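Local coordinates for outer membrane protein Omp121 (Bacteroides thetaiotaomicron, PDB 5FQ8) that probably imports nutrients across the bacterial outer membrane as a TonB-dependent receptor, working together with a surface lipoprotein, at residues 248-260 with 272-284. Residues are numbered along the deposited sequence; the frame is centred on the assembly and turned at random.
Sequences FFDAGFRYSNSLS and VSFSQISDDGMIP. With CA (calcium ion), chain M; KR0 (3-decanoyloxypropyl decanoate), chain Q.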
ATOM      1  N   PHE B 248      -7.138   6.478 -36.193  1.00 32.29           N
ATOM      2  CA  PHE B 248      -6.410   5.969 -35.039  1.00 31.58           C
ATOM      3  C   PHE B 248      -7.065   4.714 -34.507  1.00 25.59           C
ATOM      4  O   PHE B 248      -6.406   3.881 -33.880  1.00 25.49           O
ATOM      5  CB  PHE B 248      -6.331   7.056 -33.966  1.00 25.42           C
ATOM      6  CG  PHE B 248      -5.990   6.548 -32.604  1.00 25.07           C
ATOM      7  CD1 PHE B 248      -4.710   6.159 -32.301  1.00 25.11           C
ATOM      8  CD2 PHE B 248      -6.955   6.485 -31.619  1.00 24.75           C
ATOM      9  CE1 PHE B 248      -4.406   5.698 -31.053  1.00 24.83           C
ATOM     10  CE2 PHE B 248      -6.660   6.029 -30.368  1.00 24.46           C
ATOM     11  CZ  PHE B 248      -5.385   5.632 -30.078  1.00 24.50           C
ATOM     12  N   PHE B 249      -8.340   4.548 -34.780  1.00 25.60           N
ATOM     13  CA  PHE B 249      -9.071   3.434 -34.225  1.00 25.46           C
ATOM     14  C   PHE B 249      -8.965   2.208 -35.122  1.00 33.38           C
ATOM     15  O   PHE B 249      -8.651   2.286 -36.312  1.00 30.28           O
ATOM     16  CB  PHE B 249     -10.522   3.836 -33.997  1.00 25.33           C
ATOM     17  CG  PHE B 249     -10.676   4.975 -33.030  1.00 25.01           C
ATOM     18  CD1 PHE B 249     -10.569   6.282 -33.458  1.00 25.09           C
ATOM     19  CD2 PHE B 249     -10.913   4.738 -31.694  1.00 24.66           C
ATOM     20  CE1 PHE B 249     -10.703   7.323 -32.578  1.00 24.84           C
ATOM     21  CE2 PHE B 249     -11.046   5.772 -30.812  1.00 24.41           C
ATOM     22  CZ  PHE B 249     -10.946   7.067 -31.251  1.00 24.50           C
ATOM     23  N   ASP B 250      -9.177   1.063 -34.510  1.00 30.81           N
ATOM     24  CA  ASP B 250      -9.214  -0.211 -35.186  1.00 26.04           C
ATOM     25  C   ASP B 250     -10.667  -0.610 -35.348  1.00 42.65           C
ATOM     26  O   ASP B 250     -11.583   0.189 -35.150  1.00 33.54           O
ATOM     27  CB  ASP B 250      -8.468  -1.273 -34.376  1.00 28.23           C
ATOM     28  CG  ASP B 250      -6.979  -1.115 -34.399  1.00 26.04           C
ATOM     29  OD1 ASP B 250      -6.450  -0.402 -35.272  1.00 26.26           O
ATOM     30  OD2 ASP B 250      -6.343  -1.747 -33.538  1.00 25.92           O
ATOM     31  N   ALA B 251     -10.896  -1.870 -35.649  1.00 26.33           N
ATOM     32  CA  ALA B 251     -12.219  -2.447 -35.517  1.00 26.35           C
ATOM     33  C   ALA B 251     -12.215  -3.305 -34.270  1.00 26.09           C
ATOM     34  O   ALA B 251     -11.369  -4.186 -34.125  1.00 26.19           O
ATOM     35  CB  ALA B 251     -12.583  -3.265 -36.747  1.00 49.43           C
ATOM     36  N   GLY B 252     -13.120  -3.020 -33.351  1.00 26.96           N
ATOM     37  CA  GLY B 252     -13.305  -3.926 -32.244  1.00 25.63           C
ATOM     38  C   GLY B 252     -13.753  -5.277 -32.750  1.00 27.60           C
ATOM     39  O   GLY B 252     -14.438  -5.379 -33.764  1.00 34.15           O
ATOM     40  N   PHE B 253     -13.319  -6.327 -32.073  1.00 30.45           N
ATOM     41  CA  PHE B 253     -13.783  -7.668 -32.383  1.00 27.03           C
ATOM     42  C   PHE B 253     -14.249  -8.334 -31.106  1.00 26.15           C
ATOM     43  O   PHE B 253     -13.676  -8.105 -30.039  1.00 25.83           O
ATOM     44  CB  PHE B 253     -12.710  -8.489 -33.044  1.00 26.68           C
ATOM     45  CG  PHE B 253     -13.171  -9.850 -33.466  1.00 30.32           C
ATOM     46  CD1 PHE B 253     -13.858 -10.026 -34.657  1.00 35.13           C
ATOM     47  CD2 PHE B 253     -12.923 -10.957 -32.678  1.00 27.15           C
ATOM     48  CE1 PHE B 253     -14.284 -11.277 -35.048  1.00 27.93           C
ATOM     49  CE2 PHE B 253     -13.343 -12.208 -33.070  1.00 27.58           C
ATOM     50  CZ  PHE B 253     -14.029 -12.363 -34.252  1.00 27.97           C
ATOM     51  N   ARG B 254     -15.310  -9.127 -31.216  1.00 26.38           N
ATOM     52  CA  ARG B 254     -15.882  -9.831 -30.078  1.00 26.29           C
ATOM     53  C   ARG B 254     -16.389 -11.179 -30.565  1.00 30.03           C
ATOM     54  O   ARG B 254     -17.085 -11.248 -31.582  1.00 27.06           O
ATOM     55  CB  ARG B 254     -17.010  -9.019 -29.431  1.00 26.01           C
ATOM     56  CG  ARG B 254     -17.643  -9.676 -28.222  1.00 25.93           C
ATOM     57  CD  ARG B 254     -18.995  -9.076 -27.839  1.00 25.83           C
ATOM     58  NE  ARG B 254     -20.126  -9.732 -28.495  1.00 26.23           N
ATOM     59  CZ  ARG B 254     -21.392  -9.568 -28.127  1.00 26.26           C
ATOM     60  NH1 ARG B 254     -21.684  -8.785 -27.111  1.00 30.23           N
ATOM     61  NH2 ARG B 254     -22.368 -10.184 -28.766  1.00 26.66           N
ATOM     62  N   TYR B 255     -16.029 -12.248 -29.855  1.00 39.94           N
ATOM     63  CA  TYR B 255     -16.506 -13.589 -30.170  1.00 38.41           C
ATOM     64  C   TYR B 255     -17.178 -14.192 -28.954  1.00 27.21           C
ATOM     65  O   TYR B 255     -16.662 -14.089 -27.850  1.00 26.91           O
ATOM     66  CB  TYR B 255     -15.388 -14.492 -30.662  1.00 27.62           C
ATOM     67  CG  TYR B 255     -14.257 -14.736 -29.705  1.00 27.43           C
ATOM     68  CD1 TYR B 255     -14.309 -15.774 -28.793  1.00 30.01           C
ATOM     69  CD2 TYR B 255     -13.109 -13.968 -29.750  1.00 27.21           C
ATOM     70  CE1 TYR B 255     -13.267 -16.021 -27.932  1.00 27.41           C
ATOM     71  CE2 TYR B 255     -12.065 -14.210 -28.896  1.00 27.08           C
ATOM     72  CZ  TYR B 255     -12.154 -15.239 -27.988  1.00 27.18           C
ATOM     73  OH  TYR B 255     -11.123 -15.495 -27.127  1.00 31.77           O
ATOM     74  N   SER B 256     -18.349 -14.783 -29.156  1.00 27.51           N
ATOM     75  CA  SER B 256     -19.136 -15.332 -28.068  1.00 27.50           C
ATOM     76  C   SER B 256     -19.489 -16.778 -28.348  1.00 28.04           C
ATOM     77  O   SER B 256     -19.683 -17.163 -29.498  1.00 28.44           O
ATOM     78  CB  SER B 256     -20.416 -14.561 -27.838  1.00 27.35           C
ATOM     79  OG  SER B 256     -21.257 -15.316 -26.982  1.00 27.49           O
ATOM     80  N   ASN B 257     -19.585 -17.571 -27.282  1.00 28.08           N
ATOM     81  CA  ASN B 257     -19.973 -18.975 -27.358  1.00 28.60           C
ATOM     82  C   ASN B 257     -20.917 -19.247 -26.201  1.00 28.57           C
ATOM     83  O   ASN B 257     -20.563 -18.998 -25.047  1.00 28.23           O
ATOM     84  CB  ASN B 257     -18.759 -19.908 -27.277  1.00 28.81           C
ATOM     85  CG  ASN B 257     -17.903 -19.875 -28.519  1.00 29.00           C
ATOM     86  OD1 ASN B 257     -18.245 -20.453 -29.525  1.00 29.47           O
ATOM     87  ND2 ASN B 257     -16.780 -19.208 -28.445  1.00 28.68           N
ATOM     88  N   SER B 258     -22.106 -19.757 -26.496  1.00 29.75           N
ATOM     89  CA  SER B 258     -23.079 -20.072 -25.461  1.00 28.99           C
ATOM     90  C   SER B 258     -23.670 -21.452 -25.697  1.00 44.38           C
ATOM     91  O   SER B 258     -24.056 -21.774 -26.819  1.00 33.68           O
ATOM     92  CB  SER B 258     -24.184 -19.039 -25.425  1.00 28.79           C
ATOM     93  OG  SER B 258     -25.197 -19.445 -24.535  1.00 28.94           O
ATOM     94  N   LEU B 259     -23.760 -22.249 -24.633  1.00 29.75           N
ATOM     95  CA  LEU B 259     -24.293 -23.601 -24.679  1.00 30.38           C
ATOM     96  C   LEU B 259     -25.352 -23.773 -23.597  1.00 30.44           C
ATOM     97  O   LEU B 259     -25.324 -23.091 -22.580  1.00 30.01           O
ATOM     98  CB  LEU B 259     -23.178 -24.614 -24.480  1.00 30.60           C
ATOM     99  CG  LEU B 259     -23.115 -25.895 -25.292  1.00 33.40           C
ATOM    100  CD1 LEU B 259     -22.829 -25.557 -26.713  1.00 31.36           C
ATOM    101  CD2 LEU B 259     -22.012 -26.747 -24.752  1.00 33.93           C
ATOM    102  N   SER B 260     -26.283 -24.700 -23.803  1.00 31.02           N
ATOM    103  CA  SER B 260     -27.231 -25.012 -22.742  1.00 31.17           C
ATOM    104  C   SER B 260     -27.706 -26.452 -22.873  1.00 31.90           C
ATOM    105  O   SER B 260     -27.745 -27.000 -23.970  1.00 32.32           O
ATOM    106  CB  SER B 260     -28.409 -24.047 -22.754  1.00 31.01           C
ATOM    107  OG  SER B 260     -29.377 -24.456 -23.680  1.00 31.53           O
ATOM    108  N   VAL B 272     -28.806 -26.517 -17.476  1.00 32.64           N
ATOM    109  CA  VAL B 272     -27.391 -26.239 -17.234  1.00 31.11           C
ATOM    110  C   VAL B 272     -26.835 -25.512 -18.445  1.00 30.79           C
ATOM    111  O   VAL B 272     -26.976 -25.990 -19.572  1.00 36.59           O
ATOM    112  CB  VAL B 272     -26.581 -27.521 -16.969  1.00 31.50           C
ATOM    113  CG1 VAL B 272     -25.108 -27.210 -16.955  1.00 31.09           C
ATOM    114  CG2 VAL B 272     -26.981 -28.145 -15.668  1.00 31.77           C
ATOM    115  N   SER B 273     -26.187 -24.372 -18.219  1.00 30.17           N
ATOM    116  CA  SER B 273     -25.768 -23.485 -19.295  1.00 29.84           C
ATOM    117  C   SER B 273     -24.367 -22.947 -19.048  1.00 29.36           C
ATOM    118  O   SER B 273     -23.840 -23.003 -17.938  1.00 29.20           O
ATOM    119  CB  SER B 273     -26.718 -22.309 -19.427  1.00 31.94           C
ATOM    120  OG  SER B 273     -26.726 -21.587 -18.218  1.00 41.20           O
ATOM    121  N   PHE B 274     -23.787 -22.388 -20.103  1.00 29.17           N
ATOM    122  CA  PHE B 274     -22.453 -21.813 -20.080  1.00 28.75           C
ATOM    123  C   PHE B 274     -22.391 -20.719 -21.127  1.00 28.46           C
ATOM    124  O   PHE B 274     -22.897 -20.892 -22.231  1.00 28.74           O
ATOM    125  CB  PHE B 274     -21.393 -22.868 -20.373  1.00 29.06           C
ATOM    126  CG  PHE B 274     -20.053 -22.304 -20.760  1.00 31.44           C
ATOM    127  CD1 PHE B 274     -19.137 -21.946 -19.784  1.00 32.25           C
ATOM    128  CD2 PHE B 274     -19.694 -22.153 -22.083  1.00 30.47           C
ATOM    129  CE1 PHE B 274     -17.905 -21.448 -20.117  1.00 28.15           C
ATOM    130  CE2 PHE B 274     -18.456 -21.648 -22.416  1.00 31.82           C
ATOM    131  CZ  PHE B 274     -17.564 -21.294 -21.431  1.00 28.23           C
ATOM    132  N   SER B 275     -21.761 -19.604 -20.792  1.00 27.94           N
ATOM    133  CA  SER B 275     -21.609 -18.519 -21.744  1.00 27.67           C
ATOM    134  C   SER B 275     -20.193 -17.989 -21.697  1.00 27.33           C
ATOM    135  O   SER B 275     -19.558 -17.994 -20.646  1.00 27.13           O
ATOM    136  CB  SER B 275     -22.587 -17.399 -21.455  1.00 30.32           C
ATOM    137  OG  SER B 275     -22.439 -16.982 -20.123  1.00 28.50           O
ATOM    138  N   GLN B 276     -19.707 -17.541 -22.846  1.00 31.49           N
ATOM    139  CA  GLN B 276     -18.353 -17.039 -22.978  1.00 27.03           C
ATOM    140  C   GLN B 276     -18.368 -15.852 -23.916  1.00 32.56           C
ATOM    141  O   GLN B 276     -19.011 -15.890 -24.960  1.00 39.90           O
ATOM    142  CB  GLN B 276     -17.417 -18.120 -23.504  1.00 27.40           C
ATOM    143  CG  GLN B 276     -15.994 -17.694 -23.686  1.00 27.21           C
ATOM    144  CD  GLN B 276     -15.750 -17.074 -25.022  1.00 27.22           C
ATOM    145  OE1 GLN B 276     -16.614 -17.085 -25.873  1.00 27.42           O
ATOM    146  NE2 GLN B 276     -14.573 -16.516 -25.212  1.00 27.04           N
ATOM    147  N   ILE B 277     -17.656 -14.801 -23.533  1.00 42.38           N
ATOM    148  CA  ILE B 277     -17.601 -13.540 -24.266  1.00 26.14           C
ATOM    149  C   ILE B 277     -16.197 -12.981 -24.134  1.00 28.85           C
ATOM    150  O   ILE B 277     -15.620 -12.998 -23.049  1.00 35.88           O
ATOM    151  CB  ILE B 277     -18.645 -12.540 -23.733  1.00 25.87           C
ATOM    152  CG1 ILE B 277     -20.045 -13.082 -23.931  1.00 26.18           C
ATOM    153  CG2 ILE B 277     -18.519 -11.218 -24.417  1.00 25.64           C
ATOM    154  CD1 ILE B 277     -21.099 -12.154 -23.492  1.00 25.99           C
ATOM    155  N   SER B 278     -15.641 -12.493 -25.237  1.00 25.91           N
ATOM    156  CA  SER B 278     -14.284 -11.964 -25.233  1.00 25.73           C
ATOM    157  C   SER B 278     -14.199 -10.779 -26.172  1.00 25.61           C
ATOM    158  O   SER B 278     -14.082 -10.948 -27.381  1.00 25.89           O
ATOM    159  CB  SER B 278     -13.266 -13.021 -25.626  1.00 56.99           C
ATOM    160  OG  SER B 278     -13.010 -13.868 -24.530  1.00 45.23           O
ATOM    161  N   ASP B 279     -14.189  -9.584 -25.607  1.00 31.42           N
ATOM    162  CA  ASP B 279     -14.245  -8.357 -26.379  1.00 32.83           C
ATOM    163  C   ASP B 279     -12.893  -7.656 -26.344  1.00 25.31           C
ATOM    164  O   ASP B 279     -12.315  -7.484 -25.275  1.00 24.69           O
ATOM    165  CB  ASP B 279     -15.344  -7.457 -25.817  1.00 24.86           C
ATOM    166  CG  ASP B 279     -15.926  -6.560 -26.847  1.00 24.91           C
ATOM    167  OD1 ASP B 279     -15.275  -6.379 -27.891  1.00 25.06           O
ATOM    168  OD2 ASP B 279     -17.035  -6.043 -26.602  1.00 24.84           O
ATOM    169  N   ASP B 280     -12.392  -7.264 -27.505  1.00 25.08           N
ATOM    170  CA  ASP B 280     -11.250  -6.365 -27.622  1.00 24.94           C
ATOM    171  C   ASP B 280     -11.720  -5.251 -28.546  1.00 36.73           C
ATOM    172  O   ASP B 280     -11.734  -5.425 -29.763  1.00 27.31           O
ATOM    173  CB  ASP B 280     -10.017  -7.086 -28.155  1.00 25.22           C
ATOM    174  CG  ASP B 280      -8.796  -6.178 -28.288  1.00 40.39           C
ATOM    175  OD1 ASP B 280      -8.887  -4.946 -28.132  1.00 39.01           O
ATOM    176  OD2 ASP B 280      -7.713  -6.713 -28.579  1.00 42.36           O
ATOM    177  N   GLY B 281     -12.079  -4.108 -27.963  1.00 42.28           N
ATOM    178  CA  GLY B 281     -12.795  -3.052 -28.656  1.00 36.69           C
ATOM    179  C   GLY B 281     -11.937  -2.263 -29.622  1.00 28.85           C
ATOM    180  O   GLY B 281     -10.815  -2.632 -29.965  1.00 24.87           O
ATOM    181  N   MET B 282     -12.479  -1.128 -30.046  1.00 24.70           N
ATOM    182  CA  MET B 282     -11.916  -0.430 -31.193  1.00 25.84           C
ATOM    183  C   MET B 282     -10.695   0.410 -30.870  1.00 34.10           C
ATOM    184  O   MET B 282      -9.991   0.811 -31.796  1.00 37.73           O
ATOM    185  CB  MET B 282     -12.961   0.475 -31.802  1.00 24.97           C
ATOM    186  CG  MET B 282     -13.440   1.479 -30.824  1.00 24.64           C
ATOM    187  SD  MET B 282     -14.769   2.431 -31.480  1.00 24.78           S
ATOM    188  CE  MET B 282     -15.270   3.291 -30.022  1.00 24.40           C
ATOM    189  N   ILE B 283     -10.453   0.740 -29.610  1.00 28.24           N
ATOM    190  CA  ILE B 283      -9.226   1.475 -29.300  1.00 24.32           C
ATOM    191  C   ILE B 283      -8.043   0.536 -29.472  1.00 25.66           C
ATOM    192  O   ILE B 283      -8.118  -0.623 -29.031  1.00 26.25           O
ATOM    193  CB  ILE B 283      -9.282   2.037 -27.886  1.00 23.96           C
ATOM    194  CG1 ILE B 283     -10.578   2.804 -27.656  1.00 23.83           C
ATOM    195  CG2 ILE B 283      -8.154   2.978 -27.642  1.00 23.89           C
ATOM    196  CD1 ILE B 283     -10.820   3.167 -26.229  1.00 23.53           C
ATOM    197  N   PRO B 284      -6.952   0.971 -30.115  1.00 24.67           N
ATOM    198  CA  PRO B 284      -5.831   0.065 -30.399  1.00 24.92           C
ATOM    199  C   PRO B 284      -5.256  -0.615 -29.169  1.00 24.75           C
ATOM    200  O   PRO B 284      -5.479  -0.160 -28.047  1.00 24.43           O
ATOM    201  CB  PRO B 284      -4.801   0.995 -31.042  1.00 25.08           C
ATOM    202  CG  PRO B 284      -5.559   2.093 -31.586  1.00 25.05           C
ATOM    203  CD  PRO B 284      -6.731   2.301 -30.699  1.00 24.72           C
TER
HETATM  204 CA    CA M1987      -8.617  -2.767 -28.709  1.00107.24          CA
HETATM  205  C1  KR0 Q1985      -5.483 -25.756 -19.162  1.00 38.19           C
HETATM  206  O1  KR0 Q1985      -6.580 -25.814 -20.066  1.00 54.36           O
HETATM  207  C2  KR0 Q1985      -6.130 -25.541 -17.806  1.00 37.80           C
HETATM  208  C3  KR0 Q1985      -6.916 -24.243 -17.768  1.00 37.40           C
HETATM  209  C4  KR0 Q1985     -12.037 -22.083 -20.777  1.00 40.52           C
HETATM  210  O4  KR0 Q1985      -8.234 -24.329 -18.296  1.00 38.39           O
HETATM  211  C5  KR0 Q1985      -8.826 -23.088 -18.775  1.00 48.46           C
HETATM  212  C6  KR0 Q1985     -12.605 -23.398 -21.340  1.00 41.88           C
HETATM  213  C7  KR0 Q1985      -6.669 -26.739 -21.181  1.00 40.35           C
HETATM  214  C8  KR0 Q1985     -14.137 -23.371 -21.392  1.00 43.00           C
HETATM  215  O8  KR0 Q1985      -8.106 -22.115 -18.856  1.00 48.61           O
HETATM  216  C9  KR0 Q1985     -14.828 -24.641 -21.902  1.00 44.52           C
HETATM  217  O9  KR0 Q1985      -6.502 -27.926 -20.972  1.00 41.00           O
HETATM  218  C10 KR0 Q1985     -10.287 -22.985 -19.150  1.00 41.66           C
HETATM  219  C11 KR0 Q1985     -10.548 -22.122 -20.392  1.00 39.40           C
HETATM  220  C12 KR0 Q1985      -6.983 -26.234 -22.573  1.00 42.37           C
HETATM  221  C13 KR0 Q1985      -8.478 -25.984 -22.749  1.00 43.55           C
HETATM  222  C14 KR0 Q1985     -16.350 -24.474 -21.865  1.00 45.62           C
HETATM  223  C15 KR0 Q1985     -17.140 -25.778 -21.877  1.00 47.13           C
HETATM  224  C16 KR0 Q1985     -18.333 -25.698 -20.950  1.00 47.76           C
HETATM  225  C17 KR0 Q1985      -9.257 -27.263 -23.029  1.00 43.02           C
HETATM  226  C18 KR0 Q1985     -10.631 -27.220 -22.368  1.00 74.11           C
HETATM  227  C19 KR0 Q1985     -11.765 -26.993 -23.366  1.00 68.86           C
HETATM  228  C20 KR0 Q1985     -12.514 -28.290 -23.689  1.00 46.17           C
HETATM  229  C21 KR0 Q1985     -13.881 -28.047 -24.328  1.00 47.27           C
HETATM  230  C22 KR0 Q1985     -14.598 -29.360 -24.641  1.00 52.13           C
HETATM  231  C23 KR0 Q1985     -16.003 -29.190 -25.194  1.00 50.21           C
HETATM  232  O   HOH W   1      -9.931  -5.566 -31.794  1.00  1.88           O
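Strands 252-260 and 272-280 run antiparallel at 179° with axes 4.6 Å apart, and their amides pair from Phe-253 with Asp-280 to Leu-259 with Phe-274. Alternation then sorts the side chains. On the face carrying Tyr-255, the tyrosine ring lies over Ser-278, whose CB sits 3.8 Å from the ring centroid in a CH-pi contact; with CG wedged between backbone N and carbonyl carbon (chi1 61°), the ring leans across to the partner strand. Asn-257 and Gln-276 lie side by side, Asn-257 ND2 giving a weak bond to Gln-276 OE1, while Asn-257 OD1 is held by Tyr-179. This is a hairpin of the TonB-dependent receptor barrel, and the same face meets lipid: C14 of the bound 3-decanoyloxypropyl decanoate lies 3.4 Å from Phe-274 CZ, over the ring. With an alanine in place of Phe-274, this acyl chain is likely to lose the flat surface it rests on. The other face looks inward to the plug, where Arg-254 NH2 hydrogen-bonds Arg-56 O and Ser-258 OG hydrogen-bonds Asp-136. The Ser-256 hydroxyl, on the plug side, joins the backbone N of Asn-257 on Gln-276 O, the two coming from opposite faces of the carbonyl plane, with Ser-256 OG 3.1 Å from Gln-276 O. At the end of strand 272-280, Asp-280 OD1 binds calcium at 2.3 Å, joined by the loop carbonyls Gly-281 O and Ile-283 O and by Thr-285 and Asp-288; nearby, Pro-284 CD makes a CH-pi contact over one face of the Phe-248 ring, 4.0 Å from its centroid.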